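Local coordinates for protein lysozyme, putative (Bacillus anthracis, PDB 2WAG) that probably hydrolyses glycosidic bonds of bacterial cell-wall peptidoglycan as a family GH25 lysozyme, consistent with a neighbouring-group mechanism that retains anomeric configuration, at residues F42-E47 / G71-F76. Sequence-based numbering, arbitrary orientation.
Sequences FIKATE and GAYHFF
K44 lies over one face of the Y73 ring: its CB sits 3.8 Å from the ring centroid, a CH-pi contact. With CG between its backbone N and carbonyl carbon (chi1 77°), Y73 turns its ring toward strand 42-47, where K44 CA and CB cover one face. Further along, E47 runs beside F75, pointing the same way, with OE2 3.4 Å from F75 CD2 and the carboxylate plane 39° from the ring. The extended K44 chain carries NZ to 2.8 Å from E47 OE1, a salt bridge on the anti side of the carboxylate, 25° out of its plane. The backbones carrying these side chains, strands 42-47 and 71-75, pair in parallel, neighbours in the TIM-barrel-like fold of this family, linked by a beta-alpha-beta crossover that includes helix 56-64. The ladder alternates I43 N to G71 O, Y73 N to I43 O and A45 N to Y73 O (2.9 Å each). K44 pairs with Y73 but T46 with H74, so a beta bulge at A45 shifts the register by one, and F75 N resumes with T46 O at 2.8 Å. Past E47, a water joins OE2 to F76 O. The N-terminal tag of the second subunit reaches these polar ends: its S3 bonds K44 NZ and Y73 OH, its S4 E47 OE2, its H5 E47 OE1; H74 NE2 bonds to G48 O.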
loop_
_atom_site.group_PDB
_atom_site.type_symbol
_atom_site.label_atom_id
_atom_site.label_comp_id
_atom_site.label_asym_id
_atom_site.label_seq_id
_atom_site.Cartn_x
_atom_site.Cartn_y
_atom_site.Cartn_z
ATOM N N PHE A 42 -6.735 -14.693 -7.544
ATOM C CA PHE A 42 -6.219 -15.412 -6.379
ATOM C C PHE A 42 -6.885 -14.829 -5.137
ATOM O O PHE A 42 -6.825 -13.615 -4.906
ATOM C CB PHE A 42 -4.698 -15.285 -6.286
ATOM C CG PHE A 42 -3.949 -16.109 -7.311
ATOM C CD1 PHE A 42 -3.851 -17.490 -7.171
ATOM C CD2 PHE A 42 -3.359 -15.511 -8.407
ATOM C CE1 PHE A 42 -3.156 -18.255 -8.104
ATOM C CE2 PHE A 42 -2.660 -16.279 -9.355
ATOM C CZ PHE A 42 -2.569 -17.647 -9.194
ATOM N N ILE A 43 -7.541 -15.685 -4.362
ATOM C CA ILE A 43 -8.359 -15.263 -3.253
ATOM C C ILE A 43 -7.721 -15.695 -1.949
ATOM O O ILE A 43 -7.347 -16.856 -1.800
ATOM C CB ILE A 43 -9.757 -15.920 -3.373
ATOM C CG1 ILE A 43 -10.430 -15.562 -4.707
ATOM C CG2 ILE A 43 -10.646 -15.574 -2.160
ATOM C CD1 ILE A 43 -11.612 -16.446 -5.001
ATOM N N LYS A 44 -7.580 -14.789 -0.981
ATOM C CA LYS A 44 -7.012 -15.195 0.311
ATOM C C LYS A 44 -7.925 -16.205 1.000
ATOM O O LYS A 44 -9.124 -15.941 1.161
ATOM C CB LYS A 44 -6.833 -14.008 1.242
ATOM C CG LYS A 44 -6.138 -14.437 2.530
ATOM C CD LYS A 44 -5.900 -13.256 3.473
ATOM C CE LYS A 44 -5.276 -13.734 4.782
ATOM N NZ LYS A 44 -5.122 -12.594 5.734
ATOM N N ALA A 45 -7.352 -17.345 1.408
ATOM C CA ALA A 45 -8.081 -18.341 2.182
ATOM C C ALA A 45 -7.697 -18.298 3.645
ATOM O O ALA A 45 -8.561 -18.158 4.507
ATOM C CB ALA A 45 -7.818 -19.735 1.609
ATOM N N THR A 46 -6.414 -18.461 3.924
ATOM C CA THR A 46 -5.939 -18.722 5.275
ATOM C C THR A 46 -4.727 -17.859 5.594
ATOM O O THR A 46 -4.026 -17.329 4.688
ATOM C CB THR A 46 -5.568 -20.217 5.441
ATOM O OG1 THR A 46 -4.776 -20.629 4.320
ATOM C CG2 THR A 46 -6.795 -21.057 5.469
ATOM N N GLU A 47 -4.450 -17.741 6.890
ATOM C CA GLU A 47 -3.231 -17.113 7.365
ATOM C C GLU A 47 -2.739 -17.868 8.580
ATOM O O GLU A 47 -3.537 -18.245 9.446
ATOM C CB GLU A 47 -3.428 -15.610 7.673
ATOM C CG GLU A 47 -2.165 -14.937 8.212
ATOM C CD GLU A 47 -2.232 -13.422 8.241
ATOM O OE1 GLU A 47 -3.250 -12.842 7.827
ATOM O OE2 GLU A 47 -1.244 -12.823 8.706
ATOM N N GLY A 71 -7.676 -19.332 -8.066
ATOM C CA GLY A 71 -6.834 -20.015 -7.105
ATOM C C GLY A 71 -6.981 -19.362 -5.745
ATOM O O GLY A 71 -7.657 -18.328 -5.593
ATOM N N ALA A 72 -6.326 -19.954 -4.756
ATOM C CA ALA A 72 -6.349 -19.435 -3.381
ATOM C C ALA A 72 -4.941 -19.215 -2.880
ATOM O O ALA A 72 -4.016 -19.907 -3.298
ATOM C CB ALA A 72 -7.078 -20.424 -2.462
ATOM N N TYR A 73 -4.782 -18.259 -1.968
ATOM C CA TYR A 73 -3.492 -18.053 -1.336
ATOM C C TYR A 73 -3.533 -18.179 0.175
ATOM O O TYR A 73 -4.567 -17.943 0.820
ATOM C CB TYR A 73 -2.821 -16.741 -1.770
ATOM C CG TYR A 73 -3.291 -15.422 -1.190
ATOM C CD1 TYR A 73 -2.774 -14.936 0.015
ATOM C CD2 TYR A 73 -4.151 -14.600 -1.926
ATOM C CE1 TYR A 73 -3.129 -13.665 0.467
ATOM C CE2 TYR A 73 -4.494 -13.319 -1.493
ATOM C CZ TYR A 73 -3.985 -12.870 -0.286
ATOM O OH TYR A 73 -4.289 -11.617 0.202
ATOM N N HIS A 74 -2.373 -18.552 0.714
ATOM C CA HIS A 74 -2.121 -18.608 2.135
ATOM C C HIS A 74 -1.164 -17.491 2.506
ATOM O O HIS A 74 -0.128 -17.327 1.872
ATOM C CB HIS A 74 -1.399 -19.913 2.478
ATOM C CG HIS A 74 -1.175 -20.065 3.945
ATOM N ND1 HIS A 74 0.025 -19.828 4.587
ATOM C CD2 HIS A 74 -2.059 -20.398 4.904
ATOM C CE1 HIS A 74 -0.137 -20.018 5.892
ATOM N NE2 HIS A 74 -1.389 -20.381 6.103
ATOM N N PHE A 75 -1.500 -16.725 3.545
ATOM C CA PHE A 75 -0.585 -15.705 4.023
ATOM C C PHE A 75 0.324 -16.328 5.097
ATOM O O PHE A 75 -0.140 -16.721 6.165
ATOM C CB PHE A 75 -1.345 -14.475 4.529
ATOM C CG PHE A 75 -0.468 -13.279 4.712
ATOM C CD1 PHE A 75 -0.509 -12.209 3.808
ATOM C CD2 PHE A 75 0.433 -13.229 5.755
ATOM C CE1 PHE A 75 0.338 -11.111 3.985
ATOM C CE2 PHE A 75 1.272 -12.150 5.934
ATOM C CZ PHE A 75 1.223 -11.083 5.046
ATOM N N PHE A 76 1.607 -16.448 4.787
ATOM C CA PHE A 76 2.566 -17.142 5.641
ATOM C C PHE A 76 2.809 -16.448 6.975
ATOM O O PHE A 76 2.897 -15.214 7.034
ATOM C CB PHE A 76 3.878 -17.263 4.861
ATOM C CG PHE A 76 4.937 -18.114 5.520
ATOM C CD1 PHE A 76 4.815 -19.497 5.588
ATOM C CD2 PHE A 76 6.082 -17.516 6.037
ATOM C CE1 PHE A 76 5.835 -20.273 6.207
ATOM C CE2 PHE A 76 7.099 -18.276 6.604
ATOM C CZ PHE A 76 6.969 -19.640 6.697
HETATM O O HOH W 1 0.913 -14.263 9.323
#